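Long-range contacts in succinate-semialdehyde dehydrogenase (NAD(P)(+)) (Marinobacter aquaeolei, PDB 3RH9), which probably oxidises succinate semialdehyde to succinate, using NAD+ or NADP+ as the cofactor, as a member of the aldehyde dehydrogenase family: residues Ser6-Asn11 with Arg88-Arg93; Ala41-Met46 with Thr186-Ile191; Leu95-Gly100 with Asp321-Gly326; Val179-Ser184 with Asn208-Lys213. All blocks are in the same frame, centred on the assembly; numbering follows the deposited sequence.

Interaction 1: residues Ser6-Asn11 with Arg88-Arg93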
loop_
_atom_site.group_PDB
_atom_site.type_symbol
_atom_site.label_atom_id
_atom_site.label_comp_id
_atom_site.label_asym_id
_atom_site.label_seq_id
_atom_site.Cartn_x
_atom_site.Cartn_y
_atom_site.Cartn_z
ATOM N N SER A 6 -20.663 -33.962 8.425
ATOM C CA SER A 6 -21.482 -32.977 7.741
ATOM C C SER A 6 -21.386 -33.180 6.228
ATOM O O SER A 6 -20.359 -33.601 5.704
ATOM C CB SER A 6 -21.052 -31.558 8.150
ATOM O OG SER A 6 -21.473 -30.581 7.212
ATOM N N PRO A 7 -22.482 -32.931 5.524
ATOM C CA PRO A 7 -22.439 -32.982 4.063
ATOM C C PRO A 7 -21.475 -31.937 3.481
ATOM O O PRO A 7 -20.828 -32.206 2.463
ATOM C CB PRO A 7 -23.890 -32.678 3.663
ATOM C CG PRO A 7 -24.528 -32.111 4.919
ATOM C CD PRO A 7 -23.858 -32.829 6.027
ATOM N N LEU A 8 -21.366 -30.773 4.119
ATOM C CA LEU A 8 -20.427 -29.752 3.669
ATOM C C LEU A 8 -18.968 -30.161 3.886
ATOM O O LEU A 8 -18.054 -29.492 3.387
ATOM C CB LEU A 8 -20.689 -28.422 4.378
ATOM C CG LEU A 8 -22.058 -27.785 4.175
ATOM C CD1 LEU A 8 -22.088 -26.396 4.808
ATOM C CD2 LEU A 8 -22.418 -27.713 2.708
ATOM N N LEU A 9 -18.750 -31.246 4.627
ATOM C CA LEU A 9 -17.396 -31.700 4.943
ATOM C C LEU A 9 -17.087 -33.098 4.435
ATOM O O LEU A 9 -16.265 -33.788 5.018
ATOM C CB LEU A 9 -17.152 -31.647 6.450
ATOM C CG LEU A 9 -17.135 -30.234 7.038
ATOM C CD1 LEU A 9 -17.134 -30.236 8.557
ATOM C CD2 LEU A 9 -15.928 -29.508 6.506
ATOM N N GLU A 10 -17.738 -33.507 3.349
ATOM C CA GLU A 10 -17.478 -34.814 2.725
ATOM C C GLU A 10 -16.109 -34.875 2.068
ATOM O O GLU A 10 -15.622 -35.943 1.705
ATOM C CB GLU A 10 -18.528 -35.125 1.668
ATOM C CG GLU A 10 -19.810 -35.739 2.199
ATOM C CD GLU A 10 -20.881 -35.799 1.129
ATOM O OE1 GLU A 10 -21.292 -34.723 0.635
ATOM O OE2 GLU A 10 -21.304 -36.924 0.775
ATOM N N ASN A 11 -15.499 -33.710 1.898
ATOM C CA ASN A 11 -14.146 -33.644 1.389
ATOM C C ASN A 11 -13.275 -32.897 2.361
ATOM O O ASN A 11 -13.349 -31.676 2.472
ATOM C CB ASN A 11 -14.128 -32.991 0.025
ATOM C CG ASN A 11 -14.804 -33.842 -1.015
ATOM O OD1 ASN A 11 -14.248 -34.851 -1.464
ATOM N ND2 ASN A 11 -16.017 -33.453 -1.402
ATOM N N ARG A 88 -26.302 -21.210 5.793
ATOM C CA ARG A 88 -25.973 -20.347 6.910
ATOM C C ARG A 88 -26.043 -21.052 8.270
ATOM O O ARG A 88 -25.365 -20.666 9.222
ATOM C CB ARG A 88 -26.895 -19.125 6.863
ATOM C CG ARG A 88 -27.374 -18.642 8.195
ATOM C CD ARG A 88 -28.585 -17.758 8.056
ATOM N NE ARG A 88 -29.320 -17.818 9.305
ATOM C CZ ARG A 88 -29.116 -17.014 10.345
ATOM N NH1 ARG A 88 -28.210 -16.039 10.283
ATOM N NH2 ARG A 88 -29.836 -17.177 11.452
ATOM N N GLU A 89 -26.843 -22.100 8.367
ATOM C CA GLU A 89 -26.995 -22.752 9.652
ATOM C C GLU A 89 -25.996 -23.884 9.848
ATOM O O GLU A 89 -25.540 -24.120 10.970
ATOM C CB GLU A 89 -28.435 -23.224 9.857
ATOM C CG GLU A 89 -28.591 -24.357 10.849
ATOM C CD GLU A 89 -30.042 -24.672 11.146
ATOM O OE1 GLU A 89 -30.878 -23.744 11.068
ATOM O OE2 GLU A 89 -30.343 -25.843 11.469
ATOM N N GLU A 90 -25.637 -24.570 8.766
ATOM C CA GLU A 90 -24.678 -25.679 8.862
ATOM C C GLU A 90 -23.227 -25.201 8.905
ATOM O O GLU A 90 -22.353 -25.869 9.474
ATOM C CB GLU A 90 -24.874 -26.677 7.720
ATOM C CG GLU A 90 -23.820 -27.770 7.664
ATOM C CD GLU A 90 -23.835 -28.701 8.876
ATOM O OE1 GLU A 90 -22.988 -29.621 8.937
ATOM O OE2 GLU A 90 -24.697 -28.520 9.766
ATOM N N ILE A 91 -22.970 -24.049 8.292
ATOM C CA ILE A 91 -21.651 -23.433 8.378
ATOM C C ILE A 91 -21.505 -22.837 9.773
ATOM O O ILE A 91 -20.487 -23.017 10.433
ATOM C CB ILE A 91 -21.457 -22.364 7.300
ATOM C CG1 ILE A 91 -21.361 -23.026 5.930
ATOM C CG2 ILE A 91 -20.219 -21.544 7.582
ATOM C CD1 ILE A 91 -21.358 -22.070 4.801
ATOM N N GLY A 92 -22.551 -22.153 10.220
ATOM C CA GLY A 92 -22.651 -21.728 11.603
ATOM C C GLY A 92 -22.378 -22.856 12.588
ATOM O O GLY A 92 -21.783 -22.629 13.635
ATOM N N ARG A 93 -22.799 -24.076 12.261
ATOM C CA ARG A 93 -22.581 -25.212 13.161
ATOM C C ARG A 93 -21.108 -25.538 13.249
ATOM O O ARG A 93 -20.526 -25.553 14.336
ATOM C CB ARG A 93 -23.348 -26.451 12.707
ATOM C CG ARG A 93 -23.519 -27.480 13.808
ATOM C CD ARG A 93 -24.292 -28.706 13.343
ATOM N NE ARG A 93 -23.610 -29.407 12.253
ATOM C CZ ARG A 93 -22.967 -30.565 12.378
ATOM N NH1 ARG A 93 -22.926 -31.176 13.553
ATOM N NH2 ARG A 93 -22.376 -31.117 11.325
#
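Leu8 and Ser6, near the N-terminus, lie against Glu90, Ile91 and Arg93 on the first turns of helix 88-99, a mixed apolar and polar contact at the surface, its centre about 21 Å from the centre of the chain. Its apolar half rests on one methyl group: Leu8 CD1 is 3.6 Å from Glu90 CG and also 3.6 Å from Ile91 CG1. The Leu8 side chain slides past Glu90 in the opposite direction and crosses Ile91 at about a right angle. With CG anti to the backbone N (chi1 174°) and a bend at chi2 (65°), the Glu90 chain carries its carboxylate along the helix to Arg93, one turn on, where Arg93 NE forms an intrahelical salt bridge of 2.9 Å with Glu90 OE2. NE approaches from the syn side, though 28° out of the carboxylate plane. This bridge presents Glu90 to the N-terminal segment. Across the contact Ser6 OG donates to Glu90 OE1, but that oxygen is poorly placed and the length is doubtful. Ser6 CB lies at the edge of the Arg93 guanidinium, near its plane and 3.5 Å from Arg93 NH2. Were Glu90 replaced by an alanine, Arg93 would probably lose its charge partner within the helix and a gap would open beside Leu8 CD1. Beyond the two segments, Arg93 NH2 donates to the backbone oxygen of Glu5. Ile91 also touches Val110 of helix 103-123. Leu8 packs on Ala192 and Val196 as well, so the N-terminal segment lies against both helix 88-99 and helix 188-197.

Interaction 2: residues Ala41-Met46 with Thr186-Ile191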
loop_
_atom_site.group_PDB
_atom_site.type_symbol
_atom_site.label_atom_id
_atom_site.label_comp_id
_atom_site.label_asym_id
_atom_site.label_seq_id
_atom_site.Cartn_x
_atom_site.Cartn_y
_atom_site.Cartn_z
ATOM N N ALA A 41 -11.732 -33.380 14.179
ATOM C CA ALA A 41 -11.363 -33.632 12.802
ATOM C C ALA A 41 -9.864 -33.780 12.663
ATOM O O ALA A 41 -9.101 -33.218 13.447
ATOM C CB ALA A 41 -11.870 -32.505 11.911
ATOM N N LYS A 42 -9.452 -34.547 11.661
ATOM C CA LYS A 42 -8.047 -34.651 11.302
ATOM C C LYS A 42 -7.832 -34.211 9.849
ATOM O O LYS A 42 -8.206 -34.912 8.908
ATOM C CB LYS A 42 -7.543 -36.072 11.515
ATOM C CG LYS A 42 -7.466 -36.501 12.976
ATOM C CD LYS A 42 -7.053 -37.972 13.090
ATOM C CE LYS A 42 -5.994 -38.218 14.173
ATOM N NZ LYS A 42 -6.487 -38.025 15.565
ATOM N N VAL A 43 -7.218 -33.045 9.680
ATOM C CA VAL A 43 -7.015 -32.454 8.368
ATOM C C VAL A 43 -5.610 -32.704 7.823
ATOM O O VAL A 43 -4.627 -32.636 8.556
ATOM C CB VAL A 43 -7.252 -30.931 8.426
ATOM C CG1 VAL A 43 -7.331 -30.352 7.028
ATOM C CG2 VAL A 43 -8.521 -30.632 9.188
ATOM N N PRO A 44 -5.518 -32.989 6.521
ATOM C CA PRO A 44 -4.256 -33.186 5.800
ATOM C C PRO A 44 -3.303 -32.003 5.909
ATOM O O PRO A 44 -3.693 -30.852 5.690
ATOM C CB PRO A 44 -4.702 -33.336 4.349
ATOM C CG PRO A 44 -6.101 -33.872 4.445
ATOM C CD PRO A 44 -6.694 -33.267 5.679
ATOM N N SER A 45 -2.051 -32.308 6.231
ATOM C CA SER A 45 -1.010 -31.315 6.368
ATOM C C SER A 45 -0.252 -31.215 5.044
ATOM O O SER A 45 0.766 -31.884 4.825
ATOM C CB SER A 45 -0.080 -31.713 7.517
ATOM O OG SER A 45 0.753 -30.642 7.914
HETATM N N MSE A 46 -0.766 -30.376 4.154
HETATM C CA MSE A 46 -0.267 -30.303 2.778
HETATM C C MSE A 46 1.155 -29.776 2.670
HETATM O O MSE A 46 1.546 -28.854 3.383
HETATM C CB MSE A 46 -1.228 -29.492 1.902
HETATM C CG MSE A 46 -2.643 -30.050 1.937
HETATM SE SE MSE A 46 -4.065 -28.868 1.260
HETATM C CE MSE A 46 -5.290 -29.132 2.764
ATOM N N THR A 186 -9.099 -23.339 12.736
ATOM C CA THR A 186 -10.426 -23.241 12.124
ATOM C C THR A 186 -10.445 -23.488 10.618
ATOM O O THR A 186 -10.866 -22.626 9.854
ATOM C CB THR A 186 -11.073 -21.875 12.422
ATOM O OG1 THR A 186 -10.106 -20.839 12.205
ATOM C CG2 THR A 186 -11.575 -21.821 13.869
ATOM N N PRO A 187 -10.016 -24.683 10.191
ATOM C CA PRO A 187 -9.988 -25.017 8.768
ATOM C C PRO A 187 -11.350 -25.493 8.256
ATOM O O PRO A 187 -11.610 -25.430 7.060
ATOM C CB PRO A 187 -9.006 -26.183 8.706
ATOM C CG PRO A 187 -8.685 -26.547 10.125
ATOM C CD PRO A 187 -9.613 -25.829 11.014
ATOM N N LEU A 188 -12.210 -25.964 9.148
ATOM C CA LEU A 188 -13.420 -26.653 8.717
ATOM C C LEU A 188 -14.458 -25.701 8.147
ATOM O O LEU A 188 -15.261 -26.078 7.288
ATOM C CB LEU A 188 -14.028 -27.479 9.857
ATOM C CG LEU A 188 -13.053 -28.347 10.659
ATOM C CD1 LEU A 188 -13.746 -28.878 11.896
ATOM C CD2 LEU A 188 -12.451 -29.469 9.806
ATOM N N THR A 189 -14.461 -24.469 8.633
ATOM C CA THR A 189 -15.409 -23.507 8.121
ATOM C C THR A 189 -14.969 -23.253 6.697
ATOM O O THR A 189 -15.790 -23.094 5.800
ATOM C CB THR A 189 -15.429 -22.218 8.955
ATOM O OG1 THR A 189 -15.979 -22.512 10.237
ATOM C CG2 THR A 189 -16.301 -21.170 8.318
HETATM N N MSE A 190 -13.655 -23.247 6.497
HETATM C CA MSE A 190 -13.098 -22.979 5.186
HETATM C C MSE A 190 -13.467 -24.112 4.235
HETATM O O MSE A 190 -13.894 -23.885 3.095
HETATM C CB MSE A 190 -11.579 -22.805 5.257
HETATM C CG MSE A 190 -11.011 -22.111 4.027
HETATM SE SE MSE A 190 -11.860 -20.352 3.820
HETATM C CE MSE A 190 -11.845 -20.215 1.903
ATOM N N ILE A 191 -13.300 -25.337 4.710
ATOM C CA ILE A 191 -13.649 -26.476 3.893
ATOM C C ILE A 191 -15.124 -26.403 3.493
ATOM O O ILE A 191 -15.468 -26.607 2.329
ATOM C CB ILE A 191 -13.289 -27.802 4.583
ATOM C CG1 ILE A 191 -11.772 -27.902 4.718
ATOM C CG2 ILE A 191 -13.794 -28.970 3.767
ATOM C CD1 ILE A 191 -11.313 -29.108 5.451
#
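Ala41 and Val43, alternate residues of strand 39-44, both direct their side chains at the start of helix 188-197, and Leu188 meets the two of them. The Leu188 bond from CA to CB runs along the contact rather than into it, but CG stands anti to the carbonyl carbon (chi1 -46°) and this brings the branched end across to the strand. There CD2 lies 3.7 Å from Ala41 CB, and CD1 of the same fork is 4.1 Å from that methyl. Leu188 CD2 also approaches Val43 CG2, at 4.1 Å, the two side chains crossing at a slant. The strand belongs to a two-stranded antiparallel hairpin with 28-32, while the helix is the connection of a beta-alpha-beta unit, between strands 178-181 and 207-209; the hairpin thus lies over the N-terminal end of that helix. Val43 divides its two methyls between different partners. Val43 CG2 also meets the Pro187 ring at its CG, 4.2 Å away, whereas Val43 CG1 is the methyl nearer Ile191, loosely, with Ile191 CD1 4.5 Å away. Pro187 and Ile191 come within one helical turn of each other, joined by a backbone bond from Ile191 N to Pro187 O of 2.9 Å. Phe29 of the partner strand touches both Val43 and Pro187.

Interaction 3: residues Leu95-Gly100 with Asp321-Gly326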
loop_
_atom_site.group_PDB
_atom_site.type_symbol
_atom_site.label_atom_id
_atom_site.label_comp_id
_atom_site.label_asym_id
_atom_site.label_seq_id
_atom_site.Cartn_x
_atom_site.Cartn_y
_atom_site.Cartn_z
ATOM N N LEU A 95 -18.688 -23.719 12.414
ATOM C CA LEU A 95 -17.946 -22.594 12.928
ATOM C C LEU A 95 -17.950 -22.683 14.451
ATOM O O LEU A 95 -16.907 -22.619 15.112
ATOM C CB LEU A 95 -18.595 -21.295 12.472
ATOM C CG LEU A 95 -17.681 -20.073 12.477
ATOM C CD1 LEU A 95 -18.148 -19.049 11.462
ATOM C CD2 LEU A 95 -17.591 -19.459 13.868
ATOM N N CYS A 96 -19.146 -22.851 14.993
ATOM C CA CYS A 96 -19.342 -22.927 16.424
ATOM C C CYS A 96 -18.421 -23.956 17.068
ATOM O O CYS A 96 -17.772 -23.691 18.092
ATOM C CB CYS A 96 -20.789 -23.300 16.715
ATOM S SG CYS A 96 -21.125 -23.524 18.451
HETATM N N MSE A 97 -18.364 -25.141 16.473
HETATM C CA MSE A 97 -17.673 -26.236 17.122
HETATM C C MSE A 97 -16.167 -26.084 17.125
HETATM O O MSE A 97 -15.511 -26.532 18.064
HETATM C CB MSE A 97 -18.079 -27.570 16.520
HETATM C CG MSE A 97 -19.422 -28.045 17.041
HETATM SE SE MSE A 97 -20.216 -29.429 15.921
HETATM C CE MSE A 97 -21.841 -29.779 16.982
ATOM N N GLU A 98 -15.613 -25.455 16.094
ATOM C CA GLU A 98 -14.158 -25.347 16.002
ATOM C C GLU A 98 -13.611 -24.066 16.644
ATOM O O GLU A 98 -12.485 -24.041 17.127
ATOM C CB GLU A 98 -13.682 -25.490 14.550
ATOM C CG GLU A 98 -14.089 -24.355 13.654
ATOM C CD GLU A 98 -13.597 -24.542 12.224
ATOM O OE1 GLU A 98 -12.808 -25.488 11.978
ATOM O OE2 GLU A 98 -13.998 -23.745 11.346
ATOM N N HIS A 99 -14.425 -23.022 16.652
ATOM C CA HIS A 99 -14.059 -21.743 17.257
ATOM C C HIS A 99 -14.478 -21.640 18.721
ATOM O O HIS A 99 -13.687 -21.246 19.559
ATOM C CB HIS A 99 -14.695 -20.602 16.466
ATOM C CG HIS A 99 -14.390 -19.238 17.003
ATOM N ND1 HIS A 99 -15.242 -18.568 17.854
ATOM C CD2 HIS A 99 -13.347 -18.403 16.779
ATOM C CE1 HIS A 99 -14.730 -17.386 18.143
ATOM N NE2 HIS A 99 -13.582 -17.258 17.501
ATOM N N GLY A 100 -15.721 -21.995 19.023
ATOM C CA GLY A 100 -16.223 -21.925 20.379
ATOM C C GLY A 100 -17.387 -20.958 20.456
ATOM O O GLY A 100 -18.278 -21.096 21.286
ATOM N N ASP A 321 -20.736 -24.140 26.599
ATOM C CA ASP A 321 -20.762 -24.709 25.264
ATOM C C ASP A 321 -21.694 -23.864 24.404
ATOM O O ASP A 321 -22.818 -23.565 24.806
ATOM C CB ASP A 321 -21.277 -26.146 25.339
ATOM C CG ASP A 321 -21.015 -26.937 24.065
ATOM O OD1 ASP A 321 -20.920 -26.328 22.968
ATOM O OD2 ASP A 321 -20.898 -28.182 24.176
ATOM N N GLY A 322 -21.230 -23.474 23.224
ATOM C CA GLY A 322 -22.004 -22.597 22.367
ATOM C C GLY A 322 -23.065 -23.298 21.531
ATOM O O GLY A 322 -23.897 -22.644 20.896
HETATM N N MSE A 323 -23.038 -24.627 21.524
HETATM C CA MSE A 323 -24.051 -25.388 20.810
HETATM C C MSE A 323 -25.380 -25.331 21.543
HETATM O O MSE A 323 -26.434 -25.519 20.946
HETATM C CB MSE A 323 -23.611 -26.839 20.601
HETATM C CG MSE A 323 -22.642 -27.032 19.438
HETATM SE SE MSE A 323 -23.351 -26.424 17.690
HETATM C CE MSE A 323 -24.676 -27.838 17.386
ATOM N N ASN A 324 -25.328 -25.047 22.836
ATOM C CA ASN A 324 -26.537 -24.986 23.636
ATOM C C ASN A 324 -27.196 -23.610 23.642
ATOM O O ASN A 324 -26.525 -22.576 23.713
ATOM C CB ASN A 324 -26.239 -25.436 25.061
ATOM C CG ASN A 324 -25.498 -26.750 25.103
ATOM O OD1 ASN A 324 -25.777 -27.660 24.318
ATOM N ND2 ASN A 324 -24.538 -26.860 26.018
ATOM N N ASP A 325 -28.521 -23.602 23.576
ATOM C CA ASP A 325 -29.273 -22.356 23.594
ATOM C C ASP A 325 -28.967 -21.586 24.869
ATOM O O ASP A 325 -28.600 -22.175 25.883
ATOM C CB ASP A 325 -30.780 -22.641 23.480
ATOM C CG ASP A 325 -31.624 -21.363 23.397
ATOM O OD1 ASP A 325 -31.043 -20.270 23.197
ATOM O OD2 ASP A 325 -32.872 -21.449 23.528
ATOM N N GLY A 326 -29.090 -20.265 24.804
ATOM C CA GLY A 326 -29.014 -19.434 25.989
ATOM C C GLY A 326 -27.607 -19.089 26.430
ATOM O O GLY A 326 -27.411 -18.368 27.419
HETATM O O HOH W 1 -18.656 -23.669 22.298
#
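Sulfur and selenium meet at the centre of this contact: Cys96 SG lies 3.7 Å from Met323 SE, Met323 being modelled, like Met97, as selenomethionine. Cys96 has SG anti to its own backbone nitrogen (chi1 176°), which aims it out from the helix at the loop, where it also lies 3.6 Å from Gly322 C. Met323 is folded at both chi2 and chi3, and Met97 is extended beyond CG; the two cross at a slant, with Met97 CE 3.5 Å from Met323 CE and 3.7 Å from Met323 SE. The folded selenomethionine is therefore met by both Cys96 and Met97. Polar contact between the backbones passes through one water, which donates to Gly100 O at 2.8 Å and accepts from Gly322 N at 2.7 Å. Both glycines suit their places. Gly100, the first residue past the helix, has positive phi (118°), where a CB would jam against the preceding carbonyl, and a CB on Gly322 would run into Gly100 O. An Asx turn shapes the loop: Met323 N donates almost straight (173°) to Asp321 OD1, at 3.1 Å and from above the carboxylate plane. The contact joins the C-terminal end of helix 88-99 to the loop that runs from helix 303-316 to helix 335-350, and Trp103, at the start of helix 103-123, meets that loop by a backbone bond with Gly322 and by touching Met323.

Interaction 4: residues Val179-Ser184 with Asn208-Lys213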
loop_
_atom_site.group_PDB
_atom_site.type_symbol
_atom_site.label_atom_id
_atom_site.label_comp_id
_atom_site.label_asym_id
_atom_site.label_seq_id
_atom_site.Cartn_x
_atom_site.Cartn_y
_atom_site.Cartn_z
ATOM N N VAL A 179 -5.208 -18.179 -3.828
ATOM C CA VAL A 179 -4.819 -19.363 -3.099
ATOM C C VAL A 179 -5.132 -19.057 -1.646
ATOM O O VAL A 179 -4.690 -18.033 -1.125
ATOM C CB VAL A 179 -3.332 -19.613 -3.271
ATOM C CG1 VAL A 179 -2.872 -20.717 -2.350
ATOM C CG2 VAL A 179 -3.025 -19.939 -4.707
ATOM N N ILE A 180 -5.917 -19.913 -0.994
ATOM C CA ILE A 180 -6.470 -19.569 0.321
ATOM C C ILE A 180 -5.963 -20.407 1.493
ATOM O O ILE A 180 -6.015 -21.636 1.439
ATOM C CB ILE A 180 -7.998 -19.609 0.311
ATOM C CG1 ILE A 180 -8.529 -18.518 -0.627
ATOM C CG2 ILE A 180 -8.535 -19.447 1.746
ATOM C CD1 ILE A 180 -10.034 -18.354 -0.650
ATOM N N LYS A 181 -5.504 -19.729 2.553
ATOM C CA LYS A 181 -4.933 -20.403 3.710
ATOM C C LYS A 181 -5.569 -19.999 5.044
ATOM O O LYS A 181 -5.284 -18.925 5.569
ATOM C CB LYS A 181 -3.426 -20.144 3.767
ATOM C CG LYS A 181 -2.647 -21.136 4.626
ATOM C CD LYS A 181 -3.010 -21.013 6.082
ATOM C CE LYS A 181 -1.918 -21.570 6.977
ATOM N NZ LYS A 181 -1.196 -22.641 6.240
ATOM N N PRO A 182 -6.404 -20.881 5.623
ATOM C CA PRO A 182 -7.038 -20.582 6.911
ATOM C C PRO A 182 -6.158 -20.997 8.077
ATOM O O PRO A 182 -5.171 -21.712 7.894
ATOM C CB PRO A 182 -8.284 -21.458 6.874
ATOM C CG PRO A 182 -7.796 -22.697 6.191
ATOM C CD PRO A 182 -6.774 -22.229 5.146
ATOM N N ALA A 183 -6.515 -20.534 9.271
ATOM C CA ALA A 183 -5.814 -20.922 10.486
ATOM C C ALA A 183 -6.048 -22.417 10.753
ATOM O O ALA A 183 -7.137 -22.927 10.506
ATOM C CB ALA A 183 -6.308 -20.078 11.645
ATOM N N SER A 184 -5.037 -23.125 11.247
ATOM C CA SER A 184 -5.216 -24.548 11.533
ATOM C C SER A 184 -6.189 -24.805 12.689
ATOM O O SER A 184 -6.622 -25.935 12.891
ATOM C CB SER A 184 -3.885 -25.228 11.819
ATOM O OG SER A 184 -3.036 -25.145 10.698
ATOM N N ASN A 208 -8.660 -21.644 -4.545
ATOM C CA ASN A 208 -7.835 -22.788 -4.165
ATOM C C ASN A 208 -7.591 -22.767 -2.661
ATOM O O ASN A 208 -7.380 -21.706 -2.076
ATOM C CB ASN A 208 -6.498 -22.772 -4.896
ATOM C CG ASN A 208 -6.654 -22.596 -6.386
ATOM O OD1 ASN A 208 -6.699 -21.476 -6.896
ATOM N ND2 ASN A 208 -6.721 -23.705 -7.100
ATOM N N LEU A 209 -7.624 -23.947 -2.050
ATOM C CA LEU A 209 -7.503 -24.088 -0.609
ATOM C C LEU A 209 -6.267 -24.902 -0.231
ATOM O O LEU A 209 -6.080 -26.013 -0.692
ATOM C CB LEU A 209 -8.778 -24.722 -0.047
ATOM C CG LEU A 209 -8.834 -25.067 1.449
ATOM C CD1 LEU A 209 -8.353 -23.904 2.320
ATOM C CD2 LEU A 209 -10.254 -25.525 1.851
ATOM N N VAL A 210 -5.412 -24.323 0.598
ATOM C CA VAL A 210 -4.263 -25.034 1.124
ATOM C C VAL A 210 -4.297 -24.981 2.652
ATOM O O VAL A 210 -4.761 -24.002 3.226
ATOM C CB VAL A 210 -2.978 -24.430 0.601
ATOM C CG1 VAL A 210 -2.861 -24.688 -0.891
ATOM C CG2 VAL A 210 -2.969 -22.953 0.875
HETATM N N MSE A 211 -3.852 -26.055 3.299
HETATM C CA MSE A 211 -3.857 -26.128 4.752
HETATM C C MSE A 211 -2.681 -26.906 5.245
HETATM O O MSE A 211 -2.150 -27.752 4.541
HETATM C CB MSE A 211 -5.101 -26.816 5.244
HETATM C CG MSE A 211 -6.247 -26.598 4.319
HETATM SE SE MSE A 211 -7.895 -27.311 4.999
HETATM C CE MSE A 211 -8.741 -25.617 5.418
ATOM N N GLY A 212 -2.285 -26.611 6.475
ATOM C CA GLY A 212 -1.191 -27.308 7.112
ATOM C C GLY A 212 -0.263 -26.350 7.819
ATOM O O GLY A 212 -0.682 -25.312 8.327
ATOM N N LYS A 213 1.012 -26.703 7.833
ATOM C CA LYS A 213 2.014 -26.003 8.627
ATOM C C LYS A 213 2.245 -24.603 8.072
ATOM O O LYS A 213 2.465 -24.436 6.878
ATOM C CB LYS A 213 3.311 -26.822 8.633
ATOM C CG LYS A 213 4.302 -26.427 9.696
ATOM C CD LYS A 213 5.470 -27.420 9.775
ATOM C CE LYS A 213 6.608 -26.899 10.668
ATOM N NZ LYS A 213 6.200 -26.721 12.108
HETATM O O HOH W 2 -3.797 -24.329 7.813
HETATM O O HOH W 3 -2.123 -22.805 10.263
#
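Ile180 O receives two donors from the neighbouring strand: Val210 N, at 2.9 Å and almost straight (174°), and a CA-H...O contact from Leu209 CA, at 3.5 Å. In return Ile180 N donates to Asn208 O, so Ile180 bonds to the residues on both sides of Leu209, the pattern of a parallel bridge. Alternate side chains leave on opposite faces of the sheet. On one, Val179 and Asn208 pack against Ala54 and Ala57 of helix 48-61; on the other, Ile180 and Leu209 lie against Met190 and Phe194 of helix 188-197. Just past the pairing, Val210 CG2 comes 3.9 Å from Val179 CG1. Leu209 CD1 also reaches the Pro182 ring, 3.6 Å from Pro182 CD, the two side chains crossing at about a right angle. The Lys181 chain bends at chi2 (-66°), passes across Val210 with Lys181 CG 3.8 Å from Val210 O, and ends with NZ 3.4 Å from Gly212 O, a weak hydrogen bond. A serine in place of Lys181 would probably strip away the methylenes that cross Val210 beyond CB and leave Gly212 O without its weak ammonium partner. Past the strands a water links the two backbones: it accepts from Gly212 N at 3.0 Å, donates to Pro182 O and bonds to Ser184 OG. Strand 178-181, helix 188-197 and strand 207-209 form a beta-alpha-beta unit in a mixed sheet whose parallel strands run in the order 207-209, 178-181, 151-154, 229-233, 252-256 (3-2-1-4-5), as in the Rossmann-like nucleotide-binding domain of aldehyde dehydrogenases.

Overall arrangement
Interactions 2 and 4 are buried and share the beta-alpha-beta unit: interaction 2 packs a hairpin on its helix by apolar contacts alone, while interaction 4 pairs its two strands through backbone bonds. Their centres lie about 8 Å apart, and Met46 N probably bonds to Met211 O between them. Interactions 1 and 3 use opposite ends of helix 88-99. Interaction 1, at the surface, combines one leucine contact with a serine beside an intrahelical salt bridge; interaction 3, more buried, relies on a cysteine, two (seleno)methionines and a bridging water. Glu98 probably ties interaction 3 to interaction 2 through Leu188 N and Thr189 OG1, and Leu9 packs on Ile191 to join interaction 1 to interaction 2.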